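Local coordinates for protein endoglucanase (PDB 1UWW) that cleaves internal beta-1,4-glucosidic bonds of cellulose and related beta-glucans, the chain here being its family 28 carbohydrate-binding module, specific for non-crystalline cellulose, at residues Y88-F93 / N185-G190; M105-V110 / V147-R152. One frame throughout, in Å; residues are numbered along the deposited sequence.

Contact 1 of 2, residues Y88-F93 / N185-G190. With CA (calcium ion), chain E.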
loop_
_atom_site.group_PDB
_atom_site.type_symbol
_atom_site.label_atom_id
_atom_site.label_comp_id
_atom_site.label_asym_id
_atom_site.label_seq_id
_atom_site.Cartn_x
_atom_site.Cartn_y
_atom_site.Cartn_z
ATOM N N TYR A 88 -16.731 -1.190 1.693
ATOM C CA TYR A 88 -15.585 -0.955 2.580
ATOM C C TYR A 88 -15.542 -1.967 3.679
ATOM O O TYR A 88 -16.556 -2.528 4.074
ATOM C CB TYR A 88 -15.641 0.434 3.262
ATOM C CG TYR A 88 -15.740 1.584 2.302
ATOM C CD1 TYR A 88 -14.597 2.140 1.724
ATOM C CD2 TYR A 88 -16.976 2.087 1.931
ATOM C CE1 TYR A 88 -14.696 3.183 0.807
ATOM C CE2 TYR A 88 -17.076 3.133 1.013
ATOM C CZ TYR A 88 -15.941 3.660 0.463
ATOM O OH TYR A 88 -16.059 4.696 -0.441
ATOM N N VAL A 89 -14.328 -2.228 4.182
ATOM C CA VAL A 89 -14.112 -2.741 5.523
ATOM C C VAL A 89 -13.651 -1.551 6.339
ATOM O O VAL A 89 -12.773 -0.785 5.940
ATOM C CB VAL A 89 -13.074 -3.866 5.534
ATOM C CG1 VAL A 89 -12.616 -4.231 6.961
ATOM C CG2 VAL A 89 -13.671 -5.109 4.867
ATOM N N THR A 90 -14.322 -1.346 7.460
ATOM C CA THR A 90 -13.967 -0.295 8.410
ATOM C C THR A 90 -13.693 -0.850 9.793
ATOM O O THR A 90 -14.219 -1.875 10.193
ATOM C CB THR A 90 -15.082 0.751 8.506
ATOM O OG1 THR A 90 -16.270 0.180 9.072
ATOM C CG2 THR A 90 -15.476 1.251 7.120
ATOM N N PHE A 91 -12.825 -0.164 10.509
ATOM C CA PHE A 91 -12.643 -0.388 11.923
ATOM C C PHE A 91 -12.091 0.875 12.580
ATOM O O PHE A 91 -11.483 1.713 11.929
ATOM C CB PHE A 91 -11.760 -1.627 12.249
ATOM C CG PHE A 91 -10.373 -1.632 11.649
ATOM C CD1 PHE A 91 -10.161 -2.099 10.348
ATOM C CD2 PHE A 91 -9.271 -1.289 12.420
ATOM C CE1 PHE A 91 -8.860 -2.181 9.824
ATOM C CE2 PHE A 91 -7.995 -1.370 11.905
ATOM C CZ PHE A 91 -7.811 -1.795 10.597
ATOM N N ASP A 92 -12.340 0.975 13.881
ATOM C CA ASP A 92 -11.662 1.974 14.712
ATOM C C ASP A 92 -10.307 1.434 15.133
ATOM O O ASP A 92 -10.203 0.310 15.605
ATOM C CB ASP A 92 -12.499 2.300 15.956
ATOM C CG ASP A 92 -13.795 2.931 15.605
ATOM O OD1 ASP A 92 -13.818 3.994 14.941
ATOM O OD2 ASP A 92 -14.878 2.373 15.907
ATOM N N PHE A 93 -9.276 2.215 14.900
ATOM C CA PHE A 93 -7.912 1.830 15.250
ATOM C C PHE A 93 -7.364 2.892 16.160
ATOM O O PHE A 93 -7.430 4.066 15.853
ATOM C CB PHE A 93 -7.047 1.739 14.010
ATOM C CG PHE A 93 -5.676 1.165 14.265
ATOM C CD1 PHE A 93 -5.483 -0.028 14.941
ATOM C CD2 PHE A 93 -4.553 1.845 13.821
ATOM C CE1 PHE A 93 -4.175 -0.531 15.172
ATOM C CE2 PHE A 93 -3.258 1.332 14.037
ATOM C CZ PHE A 93 -3.070 0.169 14.708
ATOM N N ASN A 185 -14.871 -2.564 16.331
ATOM C CA ASN A 185 -15.956 -2.358 15.360
ATOM C C ASN A 185 -15.557 -2.743 13.933
ATOM O O ASN A 185 -15.803 -2.006 12.989
ATOM C CB ASN A 185 -16.520 -0.940 15.431
ATOM C CG ASN A 185 -16.973 -0.585 16.803
ATOM O OD1 ASN A 185 -17.756 -1.321 17.402
ATOM N ND2 ASN A 185 -16.463 0.515 17.336
ATOM N N VAL A 186 -14.937 -3.909 13.785
ATOM C CA VAL A 186 -14.540 -4.368 12.456
ATOM C C VAL A 186 -15.782 -4.821 11.712
ATOM O O VAL A 186 -16.509 -5.650 12.197
ATOM C CB VAL A 186 -13.499 -5.527 12.479
ATOM C CG1 VAL A 186 -12.976 -5.779 11.056
ATOM C CG2 VAL A 186 -12.367 -5.268 13.444
ATOM N N ARG A 187 -16.016 -4.262 10.540
ATOM C CA ARG A 187 -17.196 -4.630 9.739
ATOM C C ARG A 187 -17.056 -4.286 8.273
ATOM O O ARG A 187 -16.249 -3.464 7.898
ATOM C CB ARG A 187 -18.413 -3.914 10.273
ATOM C CG ARG A 187 -18.333 -2.436 10.245
ATOM C CD ARG A 187 -19.645 -1.800 10.637
ATOM N NE ARG A 187 -20.632 -2.025 9.580
ATOM C CZ ARG A 187 -21.955 -1.874 9.700
ATOM N NH1 ARG A 187 -22.493 -1.486 10.850
ATOM N NH2 ARG A 187 -22.745 -2.105 8.655
ATOM N N PHE A 188 -17.883 -4.920 7.445
ATOM C CA PHE A 188 -18.151 -4.412 6.115
ATOM C C PHE A 188 -19.215 -3.321 6.196
ATOM O O PHE A 188 -20.128 -3.410 7.006
ATOM C CB PHE A 188 -18.710 -5.530 5.218
ATOM C CG PHE A 188 -17.714 -6.560 4.774
ATOM C CD1 PHE A 188 -16.910 -6.351 3.673
ATOM C CD2 PHE A 188 -17.617 -7.758 5.420
ATOM C CE1 PHE A 188 -16.019 -7.319 3.252
ATOM C CE2 PHE A 188 -16.720 -8.718 4.998
ATOM C CZ PHE A 188 -15.915 -8.486 3.923
ATOM N N GLU A 189 -19.113 -2.304 5.359
ATOM C CA GLU A 189 -20.175 -1.310 5.260
ATOM C C GLU A 189 -20.336 -0.760 3.861
ATOM O O GLU A 189 -19.465 -0.903 3.020
ATOM C CB GLU A 189 -20.055 -0.220 6.328
ATOM C CG GLU A 189 -18.891 0.699 6.248
ATOM C CD GLU A 189 -18.971 1.784 7.332
ATOM O OE1 GLU A 189 -18.635 1.523 8.530
ATOM O OE2 GLU A 189 -19.411 2.910 6.981
ATOM N N GLY A 190 -21.496 -0.152 3.628
ATOM C CA GLY A 190 -21.895 0.309 2.306
ATOM C C GLY A 190 -21.354 1.692 2.052
ATOM O O GLY A 190 -20.523 2.419 2.889
HETATM CA CA CA E . -15.784 4.447 13.876
HETATM O O HOH W 1 -16.409 0.366 11.952
HETATM O O HOH W 2 -17.426 3.135 15.208
HETATM O O HOH W 3 -15.845 5.850 15.140
HETATM O O HOH W 4 -17.890 5.789 13.419
HETATM O O HOH W 5 -15.198 2.643 12.289
#

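Contact 2 of 2, residues M105-V110 / V147-R152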
loop_
_atom_site.group_PDB
_atom_site.type_symbol
_atom_site.label_atom_id
_atom_site.label_comp_id
_atom_site.label_asym_id
_atom_site.label_seq_id
_atom_site.Cartn_x
_atom_site.Cartn_y
_atom_site.Cartn_z
HETATM N N MSE A 105 3.044 3.809 9.391
HETATM C CA MSE A 105 2.550 2.438 9.456
HETATM C C MSE A 105 1.579 2.264 8.285
HETATM O O MSE A 105 0.688 3.105 8.138
HETATM C CB MSE A 105 1.802 2.230 10.759
HETATM C CG MSE A 105 1.166 0.852 10.928
HETATM SE SE MSE A 105 0.114 0.676 12.560
HETATM C CE MSE A 105 1.423 0.373 13.466
ATOM N N ASN A 106 1.731 1.191 7.505
ATOM C CA ASN A 106 0.871 0.857 6.380
ATOM C C ASN A 106 -0.023 -0.296 6.770
ATOM O O ASN A 106 0.485 -1.393 7.084
ATOM C CB ASN A 106 1.689 0.452 5.150
ATOM C CG ASN A 106 2.277 1.631 4.384
ATOM O OD1 ASN A 106 3.171 1.435 3.518
ATOM N ND2 ASN A 106 1.793 2.809 4.644
ATOM N N ILE A 107 -1.331 -0.087 6.697
ATOM C CA ILE A 107 -2.319 -1.119 6.993
ATOM C C ILE A 107 -2.857 -1.686 5.672
ATOM O O ILE A 107 -3.356 -0.923 4.820
ATOM C CB ILE A 107 -3.464 -0.541 7.857
ATOM C CG1 ILE A 107 -2.879 0.002 9.166
ATOM C CG2 ILE A 107 -4.498 -1.611 8.112
ATOM C CD1 ILE A 107 -3.900 0.626 10.056
ATOM N N ASN A 108 -2.745 -3.001 5.480
ATOM C CA ASN A 108 -3.267 -3.681 4.310
ATOM C C ASN A 108 -4.252 -4.750 4.683
ATOM O O ASN A 108 -4.248 -5.293 5.774
ATOM C CB ASN A 108 -2.122 -4.301 3.499
ATOM C CG ASN A 108 -1.313 -3.257 2.717
ATOM O OD1 ASN A 108 -0.200 -2.955 3.093
ATOM N ND2 ASN A 108 -1.940 -2.636 1.689
ATOM N N LEU A 109 -5.162 -5.013 3.761
ATOM C CA LEU A 109 -6.252 -5.952 3.964
ATOM C C LEU A 109 -6.192 -7.009 2.871
ATOM O O LEU A 109 -6.169 -6.683 1.681
ATOM C CB LEU A 109 -7.562 -5.188 3.886
ATOM C CG LEU A 109 -8.862 -5.972 3.970
ATOM C CD1 LEU A 109 -9.045 -6.609 5.316
ATOM C CD2 LEU A 109 -10.076 -5.050 3.677
ATOM N N VAL A 110 -6.202 -8.266 3.278
ATOM C CA VAL A 110 -6.057 -9.421 2.403
ATOM C C VAL A 110 -7.162 -10.410 2.716
ATOM O O VAL A 110 -7.566 -10.572 3.872
ATOM C CB VAL A 110 -4.680 -10.102 2.587
ATOM C CG1 VAL A 110 -4.555 -11.391 1.762
ATOM C CG2 VAL A 110 -3.580 -9.125 2.248
ATOM N N VAL A 147 -10.268 3.723 10.198
ATOM C CA VAL A 147 -9.703 2.995 9.078
ATOM C C VAL A 147 -10.845 2.573 8.150
ATOM O O VAL A 147 -11.828 2.030 8.598
ATOM C CB VAL A 147 -8.869 1.818 9.551
ATOM C CG1 VAL A 147 -8.305 1.021 8.370
ATOM C CG2 VAL A 147 -7.754 2.339 10.468
ATOM N N LYS A 148 -10.730 2.932 6.877
ATOM C CA LYS A 148 -11.773 2.638 5.890
ATOM C C LYS A 148 -11.058 2.191 4.626
ATOM O O LYS A 148 -10.319 2.967 4.050
ATOM C CB LYS A 148 -12.635 3.886 5.645
ATOM C CG LYS A 148 -13.766 3.752 4.677
ATOM C CD LYS A 148 -14.647 5.023 4.698
ATOM C CE LYS A 148 -15.929 4.913 3.886
ATOM N NZ LYS A 148 -17.021 5.754 4.469
ATOM N N ILE A 149 -11.208 0.909 4.287
ATOM C CA ILE A 149 -10.479 0.312 3.165
ATOM C C ILE A 149 -11.493 -0.175 2.128
ATOM O O ILE A 149 -12.388 -0.940 2.440
ATOM C CB ILE A 149 -9.566 -0.845 3.635
ATOM C CG1 ILE A 149 -8.495 -0.303 4.625
ATOM C CG2 ILE A 149 -8.892 -1.518 2.462
ATOM C CD1 ILE A 149 -7.770 -1.345 5.400
ATOM N N ASN A 150 -11.334 0.298 0.893
ATOM C CA ASN A 150 -12.259 0.012 -0.184
ATOM C C ASN A 150 -12.052 -1.409 -0.698
ATOM O O ASN A 150 -10.971 -1.777 -1.150
ATOM C CB ASN A 150 -12.067 1.027 -1.306
ATOM C CG ASN A 150 -13.136 0.935 -2.383
ATOM O OD1 ASN A 150 -13.451 -0.145 -2.873
ATOM N ND2 ASN A 150 -13.715 2.086 -2.740
ATOM N N VAL A 151 -13.108 -2.202 -0.605
ATOM C CA VAL A 151 -13.132 -3.554 -1.165
ATOM C C VAL A 151 -13.996 -3.698 -2.429
ATOM O O VAL A 151 -13.931 -4.721 -3.103
ATOM C CB VAL A 151 -13.571 -4.601 -0.118
ATOM C CG1 VAL A 151 -12.537 -4.693 1.017
ATOM C CG2 VAL A 151 -14.951 -4.291 0.458
ATOM N N ARG A 152 -14.804 -2.690 -2.716
ATOM C CA ARG A 152 -15.535 -2.601 -3.983
ATOM C C ARG A 152 -14.554 -2.650 -5.148
ATOM O O ARG A 152 -14.851 -3.239 -6.196
ATOM C CB ARG A 152 -16.370 -1.327 -3.989
ATOM C CG ARG A 152 -17.226 -1.121 -5.239
ATOM C CD ARG A 152 -18.069 -2.302 -5.617
ATOM N NE ARG A 152 -18.799 -2.878 -4.496
ATOM C CZ ARG A 152 -19.370 -4.076 -4.532
ATOM N NH1 ARG A 152 -19.318 -4.798 -5.643
ATOM N NH2 ARG A 152 -19.985 -4.597 -3.482
#

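Contact 1 of 2, residues Y88-F93 / N185-G190
Asp92 and Asn185 are joined by one nearly straight hydrogen bond, Asn185 ND2 to Asp92 OD2 at 2.8 Å (169° at the hydrogen), with the oxygen close to the amide plane and the carboxylate turned 87° against it. Asp92 OD1 binds a calcium ion at 2.3 Å, while OD2 also accepts from a water of that metal; the carboxylate is thereby gripped at both oxygens. Thr90 OG1 donates to Glu189 OE1 at 2.8 Å, arriving above the carboxylate plane, and accepts from a water that also bonds Asn185 O. Glu189 CG sits between its backbone N and carbonyl carbon (chi1 67°), which swings the extended chain across the Thr90 methyl, Glu189 CD lying 3.5 Å from Thr90 CG2. Beneath these side chains runs antiparallel pairing within the six-stranded sheet of the beta-sandwich: hydrogen-bonded pairs Tyr88-Glu189 and Thr90-Arg187 flank the non-hydrogen-bonded pair Val89-Phe188. On the other face Val89 CG2 approaches the Phe188 ring obliquely, 3.6 Å from CE1, and Phe91 CB rests 3.9 Å from Val186 CG2. Further out, Asn185 and Val186 form a G1 bulge opposite Ser20, while Glu146 shares the calcium ion and His144 NE2 hydrogen-bonds Asp92 OD1.

Contact 2 of 2, residues M105-V110 / V147-R152
Leu109 reaches across the sheet interface to Ile149 and Val151. CB already touches the isoleucine on two branches, with Leu109 CB to Ile149 CD1 at 4.1 Å and to Ile149 CG2 at 4.2 Å. From there CG runs opposite the backbone N (chi1 176°), and with CD1 at chi2 66° the CD2 methyl is left anti to CA and extends toward Ile149 and Val151. That methyl makes the closest approach: Leu109 CD2 is 3.6 Å from Val151 CG1 and 3.9 Å from Ile149 CG2, so one methyl touches both Ile149 of the strand and Val151 just beyond its end. Both pairs of side chains meet at a slant. Two residues back along its strand, on the same face, Ile107 divides its contacts between two partners, its CD1 lying 4.2 Å from Val147 CG2 and its CG2 4.3 Å from Ile149 CD1. No hydrogen bond crosses; the axes of the two short strand segments come no nearer than 8.6 Å and lie 46° apart in direction, and all five touching residues are buried. Around them, Phe91 and Phe93 pack on Val147, Phe170 and Ile168 adjoin Ile107, and Met166 and Val89 adjoin Leu109. Side chains interleaved between two backbones too far apart for pairing mark the face-to-face hydrophobic core of a beta-sandwich, here joining the five-stranded sheet of 104-111 to the six-stranded sheet of 142-150.

Contact 1 is made within one sheet and contact 2 between sheets, and they share a seam: Val89 O lies 2.8 Å from Ile149 N and Phe91 O 2.9 Å from Val147 N, probable hydrogen bonds that set strands 88-97 and 142-150 side by side. The centres of contacts 1 and 2 are about 10 Å apart, and contact 2 is nested in the loop closed by contact 1. Across the seam, Tyr88 CD1 also packs 3.5 Å from Lys148 CG in a cation-pi pair. Calcium distinguishes the two: Asp92 of contact 1 binds one ion, and the Asn185 side chain lies about 4 Å from another, whereas in contact 2 the Val147 side chain stays about 9 Å from a bound calcium ion.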